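Local coordinates for myosin-I heavy chain (Dictyostelium discoideum, PDB 5EJQ), which is an actin-based ATPase motor involved in adhesion and the early steps of phagocytosis, represented here by the first MyTH4-FERM domain of its tail, at residues A[180-185]-A[266-271]; A[197-202]-A[213-218]; A[219-224]-A[260-265]. The protein carries 3 engineered substitutions. All blocks are in the same frame, centred on the assembly; numbering follows the deposited sequence.

Interaction 1 (A[180-185]-A[266-271]); sequences GARKQV and VLSKVE. With GLY (glycine), chain B.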
loop_
_atom_site.group_PDB
_atom_site.type_symbol
_atom_site.label_atom_id
_atom_site.label_comp_id
_atom_site.label_asym_id
_atom_site.label_seq_id
_atom_site.Cartn_x
_atom_site.Cartn_y
_atom_site.Cartn_z
ATOM N N GLY A 180 0.201 8.413 10.674
ATOM C CA GLY A 180 0.412 7.306 11.603
ATOM C C GLY A 180 1.671 6.514 11.344
ATOM O O GLY A 180 2.386 6.754 10.366
ATOM N N ALA A 181 1.938 5.559 12.224
ATOM C CA ALA A 181 3.119 4.704 12.196
ATOM C C ALA A 181 3.230 3.784 10.980
ATOM O O ALA A 181 2.228 3.424 10.347
ATOM C CB ALA A 181 3.199 3.882 13.478
ATOM N N ARG A 182 4.472 3.401 10.670
ATOM C CA ARG A 182 4.788 2.458 9.606
ATOM C C ARG A 182 5.186 1.146 10.280
ATOM O O ARG A 182 5.448 1.134 11.473
ATOM C CB ARG A 182 5.846 3.021 8.641
ATOM C CG ARG A 182 7.262 3.119 9.181
ATOM C CD ARG A 182 8.225 3.632 8.122
ATOM N NE ARG A 182 8.266 2.770 6.940
ATOM C CZ ARG A 182 8.851 3.088 5.792
ATOM N NH1 ARG A 182 9.479 4.252 5.658
ATOM N NH2 ARG A 182 8.825 2.240 4.772
ATOM N N LYS A 183 5.206 0.050 9.536
ATOM C CA LYS A 183 5.435 -1.286 10.064
ATOM C C LYS A 183 6.738 -1.898 9.625
ATOM O O LYS A 183 7.131 -2.933 10.163
ATOM C CB LYS A 183 4.283 -2.205 9.578
ATOM C CG LYS A 183 2.876 -1.768 9.993
ATOM C CD LYS A 183 1.862 -2.809 9.513
ATOM C CE LYS A 183 0.425 -2.409 9.710
ATOM N NZ LYS A 183 -0.476 -3.198 8.823
ATOM N N GLN A 184 7.348 -1.344 8.581
ATOM C CA GLN A 184 8.550 -1.910 7.996
ATOM C C GLN A 184 9.686 -0.909 7.935
ATOM O O GLN A 184 9.452 0.295 7.840
ATOM C CB GLN A 184 8.271 -2.426 6.562
ATOM C CG GLN A 184 7.100 -3.407 6.423
ATOM C CD GLN A 184 7.399 -4.779 6.974
ATOM O OE1 GLN A 184 8.536 -5.237 6.994
ATOM N NE2 GLN A 184 6.377 -5.466 7.432
ATOM N N VAL A 185 10.924 -1.432 7.943
ATOM C CA VAL A 185 12.143 -0.657 7.778
ATOM C C VAL A 185 12.232 -0.330 6.262
ATOM O O VAL A 185 12.020 -1.224 5.438
ATOM C CB VAL A 185 13.378 -1.457 8.294
ATOM C CG1 VAL A 185 14.703 -0.883 7.774
ATOM C CG2 VAL A 185 13.378 -1.520 9.821
ATOM N N VAL A 266 4.812 -1.949 1.734
ATOM C CA VAL A 266 4.617 -3.022 0.743
ATOM C C VAL A 266 5.967 -3.194 -0.022
ATOM O O VAL A 266 6.411 -4.321 -0.215
ATOM C CB VAL A 266 3.430 -2.727 -0.227
ATOM C CG1 VAL A 266 3.364 -3.743 -1.377
ATOM C CG2 VAL A 266 2.101 -2.670 0.517
ATOM N N LEU A 267 6.645 -2.087 -0.387
ATOM C CA LEU A 267 7.946 -2.193 -1.080
ATOM C C LEU A 267 9.015 -2.930 -0.252
ATOM O O LEU A 267 9.781 -3.704 -0.829
ATOM C CB LEU A 267 8.485 -0.827 -1.553
ATOM C CG LEU A 267 7.647 -0.030 -2.574
ATOM C CD1 LEU A 267 8.369 1.264 -2.951
ATOM C CD2 LEU A 267 7.374 -0.839 -3.830
ATOM N N SER A 268 9.092 -2.683 1.079
ATOM C CA SER A 268 10.079 -3.391 1.918
ATOM C C SER A 268 9.741 -4.900 1.941
ATOM O O SER A 268 10.644 -5.721 1.833
ATOM C CB SER A 268 10.085 -2.854 3.346
ATOM O OG SER A 268 10.257 -1.450 3.381
ATOM N N LYS A 269 8.442 -5.245 2.083
ATOM C CA LYS A 269 7.958 -6.629 2.074
ATOM C C LYS A 269 8.324 -7.332 0.773
ATOM O O LYS A 269 8.800 -8.457 0.819
ATOM C CB LYS A 269 6.453 -6.689 2.322
ATOM C CG LYS A 269 6.081 -6.683 3.801
ATOM C CD LYS A 269 4.559 -6.827 4.026
ATOM C CE LYS A 269 3.748 -5.630 3.556
ATOM N NZ LYS A 269 2.283 -5.883 3.621
ATOM N N VAL A 270 8.196 -6.625 -0.361
ATOM C CA VAL A 270 8.530 -7.078 -1.713
ATOM C C VAL A 270 10.026 -7.339 -1.796
ATOM O O VAL A 270 10.428 -8.431 -2.200
ATOM C CB VAL A 270 8.051 -6.056 -2.786
ATOM C CG1 VAL A 270 8.609 -6.369 -4.182
ATOM C CG2 VAL A 270 6.539 -6.003 -2.825
ATOM N N GLU A 271 10.840 -6.332 -1.413
ATOM C CA GLU A 271 12.299 -6.374 -1.387
ATOM C C GLU A 271 12.789 -7.637 -0.664
ATOM O O GLU A 271 13.687 -8.321 -1.171
ATOM C CB GLU A 271 12.837 -5.113 -0.690
ATOM C CG GLU A 271 14.262 -5.251 -0.190
ATOM C CD GLU A 271 14.684 -4.286 0.893
ATOM O OE1 GLU A 271 14.013 -4.212 1.955
ATOM O OE2 GLU A 271 15.718 -3.614 0.677
HETATM N N GLY B . 11.495 -0.721 -4.322
HETATM C CA GLY B . 11.747 -1.606 -3.190
HETATM C C GLY B . 11.642 -3.076 -3.577
HETATM O O GLY B . 12.697 -3.727 -3.749
HETATM O OXT GLY B . 10.507 -3.577 -3.702
HETATM O O HOH W 1 14.150 -3.241 4.650
#

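Interaction 2 (A[197-202]-A[213-218]); sequences NRPIFV and GLHIDS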
loop_
_atom_site.group_PDB
_atom_site.type_symbol
_atom_site.label_atom_id
_atom_site.label_comp_id
_atom_site.label_asym_id
_atom_site.label_seq_id
_atom_site.Cartn_x
_atom_site.Cartn_y
_atom_site.Cartn_z
ATOM N N ASN A 197 16.961 13.357 -1.025
ATOM C CA ASN A 197 15.809 14.261 -0.830
ATOM C C ASN A 197 14.860 14.243 -2.025
ATOM O O ASN A 197 14.417 15.295 -2.490
ATOM C CB ASN A 197 16.285 15.714 -0.476
ATOM C CG ASN A 197 17.076 15.745 0.795
ATOM O OD1 ASN A 197 16.643 15.242 1.840
ATOM N ND2 ASN A 197 18.257 16.318 0.738
ATOM N N ARG A 198 14.570 13.039 -2.538
ATOM C CA ARG A 198 13.721 12.904 -3.715
ATOM C C ARG A 198 12.573 11.886 -3.495
ATOM O O ARG A 198 12.651 11.103 -2.556
ATOM C CB ARG A 198 14.567 12.604 -4.976
ATOM C CG ARG A 198 15.436 11.358 -4.871
ATOM C CD ARG A 198 16.361 11.197 -6.071
ATOM N NE ARG A 198 17.067 9.914 -6.005
ATOM C CZ ARG A 198 16.611 8.778 -6.522
ATOM N NH1 ARG A 198 15.448 8.750 -7.164
ATOM N NH2 ARG A 198 17.310 7.660 -6.399
ATOM N N PRO A 199 11.493 11.901 -4.322
ATOM C CA PRO A 199 10.391 10.952 -4.100
ATOM C C PRO A 199 10.748 9.529 -4.472
ATOM O O PRO A 199 11.805 9.272 -5.056
ATOM C CB PRO A 199 9.259 11.488 -4.990
ATOM C CG PRO A 199 9.717 12.812 -5.499
ATOM C CD PRO A 199 11.214 12.764 -5.487
ATOM N N ILE A 200 9.865 8.602 -4.106
ATOM C CA ILE A 200 9.994 7.180 -4.431
ATOM C C ILE A 200 9.120 6.949 -5.646
ATOM O O ILE A 200 8.000 7.452 -5.692
ATOM C CB ILE A 200 9.659 6.238 -3.217
ATOM C CG1 ILE A 200 10.696 6.402 -2.073
ATOM C CG2 ILE A 200 9.608 4.774 -3.644
ATOM C CD1 ILE A 200 10.325 7.335 -0.964
ATOM N N PHE A 201 9.660 6.292 -6.676
ATOM C CA PHE A 201 8.861 5.979 -7.854
ATOM C C PHE A 201 8.149 4.633 -7.654
ATOM O O PHE A 201 8.780 3.641 -7.294
ATOM C CB PHE A 201 9.714 5.956 -9.141
ATOM C CG PHE A 201 9.022 5.304 -10.328
ATOM C CD1 PHE A 201 7.984 5.947 -10.989
ATOM C CD2 PHE A 201 9.353 4.017 -10.726
ATOM C CE1 PHE A 201 7.323 5.329 -12.059
ATOM C CE2 PHE A 201 8.681 3.397 -11.790
ATOM C CZ PHE A 201 7.681 4.066 -12.458
ATOM N N VAL A 202 6.848 4.599 -7.900
ATOM C CA VAL A 202 6.060 3.360 -7.906
ATOM C C VAL A 202 5.248 3.302 -9.211
ATOM O O VAL A 202 4.793 4.332 -9.714
ATOM C CB VAL A 202 5.169 3.119 -6.661
ATOM C CG1 VAL A 202 6.004 2.801 -5.430
ATOM C CG2 VAL A 202 4.210 4.291 -6.401
ATOM N N GLY A 213 2.879 5.954 -13.601
ATOM C CA GLY A 213 4.068 6.200 -12.803
ATOM C C GLY A 213 3.754 7.237 -11.755
ATOM O O GLY A 213 3.221 8.301 -12.071
ATOM N N LEU A 214 4.053 6.919 -10.502
ATOM C CA LEU A 214 3.714 7.780 -9.382
ATOM C C LEU A 214 4.870 8.040 -8.461
ATOM O O LEU A 214 5.616 7.129 -8.139
ATOM C CB LEU A 214 2.557 7.103 -8.608
ATOM C CG LEU A 214 1.896 7.805 -7.427
ATOM C CD1 LEU A 214 1.286 9.135 -7.832
ATOM C CD2 LEU A 214 0.777 6.915 -6.834
ATOM N N HIS A 215 4.967 9.290 -7.998
ATOM C CA HIS A 215 5.915 9.748 -6.997
ATOM C C HIS A 215 5.210 9.786 -5.676
ATOM O O HIS A 215 4.115 10.350 -5.575
ATOM C CB HIS A 215 6.468 11.127 -7.341
ATOM C CG HIS A 215 7.705 11.054 -8.177
ATOM N ND1 HIS A 215 8.286 12.188 -8.697
ATOM C CD2 HIS A 215 8.469 9.985 -8.494
ATOM C CE1 HIS A 215 9.373 11.776 -9.325
ATOM N NE2 HIS A 215 9.508 10.455 -9.247
ATOM N N ILE A 216 5.799 9.102 -4.677
ATOM C CA ILE A 216 5.284 9.040 -3.310
ATOM C C ILE A 216 6.430 9.375 -2.350
ATOM O O ILE A 216 7.584 9.426 -2.766
ATOM C CB ILE A 216 4.672 7.624 -3.010
ATOM C CG1 ILE A 216 5.753 6.493 -3.000
ATOM C CG2 ILE A 216 3.495 7.288 -3.965
ATOM C CD1 ILE A 216 5.242 5.058 -2.463
ATOM N N ASP A 217 6.122 9.538 -1.064
ATOM C CA ASP A 217 7.152 9.661 -0.036
ATOM C C ASP A 217 6.969 8.488 0.959
ATOM O O ASP A 217 6.054 7.676 0.771
ATOM C CB ASP A 217 7.177 11.051 0.622
ATOM C CG ASP A 217 6.014 11.415 1.529
ATOM O OD1 ASP A 217 5.316 10.493 2.009
ATOM O OD2 ASP A 217 5.840 12.615 1.805
ATOM N N SER A 218 7.850 8.376 1.972
ATOM C CA SER A 218 7.829 7.325 3.006
ATOM C C SER A 218 6.481 7.189 3.709
ATOM O O SER A 218 6.081 6.067 4.006
ATOM C CB SER A 218 8.913 7.596 4.049
ATOM O OG SER A 218 10.204 7.598 3.461
#

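Interaction 3 (A[219-224]-A[260-265]); sequences ATTCQE and TDKLCD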
loop_
_atom_site.group_PDB
_atom_site.type_symbol
_atom_site.label_atom_id
_atom_site.label_comp_id
_atom_site.label_asym_id
_atom_site.label_seq_id
_atom_site.Cartn_x
_atom_site.Cartn_y
_atom_site.Cartn_z
ATOM N N ALA A 219 5.789 8.331 3.984
ATOM C CA ALA A 219 4.494 8.361 4.677
ATOM C C ALA A 219 3.269 8.148 3.796
ATOM O O ALA A 219 2.166 8.091 4.343
ATOM C CB ALA A 219 4.340 9.658 5.465
ATOM N N THR A 220 3.425 8.082 2.456
ATOM C CA THR A 220 2.268 7.916 1.545
ATOM C C THR A 220 1.416 6.652 1.838
ATOM O O THR A 220 1.923 5.536 1.790
ATOM C CB THR A 220 2.703 7.958 0.097
ATOM O OG1 THR A 220 3.431 9.145 -0.122
ATOM C CG2 THR A 220 1.526 7.879 -0.871
ATOM N N THR A 221 0.137 6.855 2.162
ATOM C CA THR A 221 -0.801 5.759 2.444
ATOM C C THR A 221 -1.494 5.300 1.143
ATOM O O THR A 221 -1.471 6.014 0.143
ATOM C CB THR A 221 -1.885 6.200 3.439
ATOM O OG1 THR A 221 -2.624 7.267 2.857
ATOM C CG2 THR A 221 -1.324 6.610 4.814
ATOM N N CYS A 222 -2.131 4.114 1.180
ATOM C CA CYS A 222 -2.951 3.587 0.091
ATOM C C CYS A 222 -4.095 4.586 -0.255
ATOM O O CYS A 222 -4.380 4.816 -1.427
ATOM C CB CYS A 222 -3.513 2.222 0.475
ATOM S SG CYS A 222 -4.657 1.528 -0.742
ATOM N N GLN A 223 -4.746 5.154 0.765
ATOM C CA GLN A 223 -5.836 6.128 0.618
ATOM C C GLN A 223 -5.387 7.389 -0.152
ATOM O O GLN A 223 -6.084 7.816 -1.082
ATOM C CB GLN A 223 -6.400 6.491 2.007
ATOM C CG GLN A 223 -7.656 7.333 1.991
ATOM C CD GLN A 223 -8.357 7.391 3.332
ATOM O OE1 GLN A 223 -9.504 7.822 3.414
ATOM N NE2 GLN A 223 -7.695 6.980 4.414
ATOM N N GLU A 224 -4.236 7.981 0.239
ATOM C CA GLU A 224 -3.667 9.159 -0.434
ATOM C C GLU A 224 -3.400 8.886 -1.906
ATOM O O GLU A 224 -3.798 9.665 -2.767
ATOM C CB GLU A 224 -2.347 9.577 0.244
ATOM C CG GLU A 224 -2.534 10.572 1.359
ATOM C CD GLU A 224 -1.298 10.873 2.193
ATOM O OE1 GLU A 224 -0.213 10.310 1.909
ATOM O OE2 GLU A 224 -1.422 11.687 3.136
ATOM N N THR A 260 -4.835 3.147 5.614
ATOM C CA THR A 260 -3.748 3.806 6.358
ATOM C C THR A 260 -2.395 3.112 6.181
ATOM O O THR A 260 -1.395 3.575 6.740
ATOM C CB THR A 260 -4.101 3.907 7.864
ATOM O OG1 THR A 260 -4.304 2.591 8.364
ATOM C CG2 THR A 260 -5.329 4.769 8.133
ATOM N N ASP A 261 -2.360 1.987 5.455
ATOM C CA ASP A 261 -1.104 1.273 5.213
ATOM C C ASP A 261 -0.231 2.086 4.266
ATOM O O ASP A 261 -0.754 2.726 3.355
ATOM C CB ASP A 261 -1.355 -0.128 4.634
ATOM C CG ASP A 261 -1.794 -1.187 5.646
ATOM O OD1 ASP A 261 -1.838 -0.875 6.862
ATOM O OD2 ASP A 261 -2.134 -2.321 5.214
ATOM N N LYS A 262 1.098 2.042 4.484
ATOM C CA LYS A 262 2.064 2.772 3.684
ATOM C C LYS A 262 2.523 1.941 2.512
ATOM O O LYS A 262 2.960 0.794 2.687
ATOM C CB LYS A 262 3.270 3.291 4.518
ATOM C CG LYS A 262 2.949 3.806 5.936
ATOM C CD LYS A 262 2.114 5.062 5.952
ATOM C CE LYS A 262 1.816 5.563 7.340
ATOM N NZ LYS A 262 0.858 4.707 8.076
ATOM N N LEU A 263 2.421 2.521 1.309
ATOM C CA LEU A 263 2.883 1.867 0.092
ATOM C C LEU A 263 4.360 1.499 0.156
ATOM O O LEU A 263 4.747 0.480 -0.415
ATOM C CB LEU A 263 2.612 2.737 -1.143
ATOM C CG LEU A 263 1.157 2.975 -1.552
ATOM C CD1 LEU A 263 1.117 3.562 -2.962
ATOM C CD2 LEU A 263 0.314 1.673 -1.501
ATOM N N CYS A 264 5.177 2.301 0.856
ATOM C CA CYS A 264 6.599 1.983 1.047
ATOM C C CYS A 264 6.818 0.747 1.921
ATOM O O CYS A 264 7.823 0.074 1.745
ATOM C CB CYS A 264 7.387 3.187 1.548
ATOM S SG CYS A 264 7.761 4.390 0.250
ATOM N N ASP A 265 5.866 0.424 2.812
ATOM C CA ASP A 265 5.905 -0.789 3.638
ATOM C C ASP A 265 5.711 -2.029 2.758
ATOM O O ASP A 265 6.402 -3.022 2.969
ATOM C CB ASP A 265 4.883 -0.735 4.797
ATOM C CG ASP A 265 5.367 0.079 6.002
ATOM O OD1 ASP A 265 6.589 0.346 6.094
ATOM O OD2 ASP A 265 4.530 0.416 6.869
HETATM O O HOH W 2 4.578 4.927 1.792
#

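Interaction 1 (A[180-185]-A[266-271])
Ser268 and Lys269, neighbours on helix 263-277, receive Gln184 and Val185 from the loop that follows helix 160-179. Ser268 carries the polar part of the contact. Its CB points toward the loop and lies 3.7 Å from CB of Gln184, while its hydroxyl OG donates to the carbonyl O of Val185 at 2.7 Å. That donor sits 38° out of the carbonyl plane, so the hydroxyl approaches the oxygen obliquely, from above the plane. The same carbonyl has a second neighbour in a water, which also lies 2.9 Å from Glu271 OE1, one helical turn further on; other acceptors are near this water, so its protons may be shared out differently. Glu271 OE2 is taken elsewhere, by a salt bridge with Lys88 and by the backbone N of Val188.

Gln184 directs its CB toward the helix as well, but its chain bends at the second torsion (chi2 -73°), which carries the amide back over Lys269. There the two side chains cross at about a right angle, with Gln184 NE2 3.8 Å from Lys269 CG, so the amide rests on the aliphatic part of the lysine.

Arg182 touches the helix only loosely, through the end of its guanidinium. Its NH2 is 4.2 Å from Ser268 OG, and its polar end is held by Ser133, Glu190 and Asp265. Round the side of the helix from the loop, Leu267, Val270 and Glu271 border a bound glycine, whose O lies 3.4 Å from Glu271 CB. The arrangement belongs to the junction between the helical MyTH4 part and the helix of the ubiquitin-like first FERM lobe, the association that makes MyTH4-FERM one compact unit.

Interaction 2 (A[197-202]-A[213-218])
Ile216 places CG1 between its backbone N and carbonyl carbon (chi1 67°), and this swings CD1 across to Val202, whose CG1 it meets at 3.8 Å; the two side chains cross at about a right angle. On the other side of the sheet, Phe201 puts CG anti to its backbone N (chi1 165°), a turn that carries the ring toward Gly213. The contact is made at the ring edge, with CE1 3.5 Å from Gly213 CA. A side chain on Gly213 would run into CE1, which suits the glycine to this place.

Between these groups the backbones pair as neighbouring antiparallel strands. Ile200 and Ile216 form one hydrogen-bonded pair, with Ile200 N to Ile216 O at 2.8 Å; Val202 and Leu214 form the next, with Leu214 N to Val202 O at 2.8 Å. Phe201 and His215 are the non-hydrogen-bonded pair between them, beside which the CA of His215 makes a C-H contact to Ile200 O. This is the opening beta hairpin of the ubiquitin-like FERM lobe, and strand 211-216 is an outermost strand of its mixed sheet.

The hairpin has two unlike faces. Ile200, Val202, Leu214 and Ile216 are buried: the first two pack on Leu267 of helix 263-277, and Ile216 on Leu263 and Cys264. Phe201 and His215 share the exposed face, where the His215 imidazole takes Pro199 over one face in a CH-pi contact, CG being 3.9 Å from the ring centroid and offset toward the rim. Beyond the strand, Asp217 turns from the hairpin to a salt bridge with Arg175 of helix 160-179, and Ser218 OG bonds to Glu190 of helix 188-195.

Interaction 3 (A[219-224]-A[260-265])
Thr221 and Lys262, each the N-cap residue of a helix, bring their backbones together in a single bridge where two turns meet nearly at right angles. Two main-chain bonds cross it: Leu263 N donates to Thr220 O at 3.1 Å, and Cys222 N to Asp261 O at 2.9 Å. They use amides at the starts of the two helices, where N-H groups lack partners of their own helix. A water lies 2.7 Å from Thr220 O and can donate to it, though other acceptors compete for its protons; it accepts from Cys264 N.

The N-terminus of helix 222-232 is capped by a capping box of Thr221 and Glu224. Glu224 N donates to Thr221 OG1 at 3.2 Å, and the return bond from Thr221 N to Glu224 OE1 is weak; OE1 has a salt bridge to Arg175 as well.

Lys262 bends at chi2 and chi4 (-67° and -71°), which folds its tail back past the loop, CD coming 3.4 Å from Ala219 O. NZ then donates to Thr260 O at 2.9 Å, and further to the carbonyls of Asn179 and Ala181. With a leucine in its place these three carbonyls would probably be left without their common donor, and the buried turn without its tie to the end of helix 160-179. The ammonium is thus met by three backbone oxygens, two of them at or just past the C-terminal end of helix 160-179, whose partial negative charge would be expected to favour the protonated lysine.

Helix 263-277 ties the three contacts together, with interactions 1 and 3 following one another along it, their centres 9 Å apart. They join directly through Lys183 N, 2.8 Å from Asp265 OD2. Interaction 2 supplies the sheet against which the helix lies: Leu267 CD1 of interaction 1 meets Val202 CG1 at 3.8 Å, and Ile216 CD1 reaches Leu263 CB of interaction 3 at 3.7 Å. Ser187 and Thr189 complete the pocket of the bound glycine, which therefore lies where the loop side meets the helix of interaction 1. Between nearest atoms, the glycine is about 6 Å from the side chain of Ile200 but about 10 Å from that of Leu263, so interaction 3 stands back from the pocket.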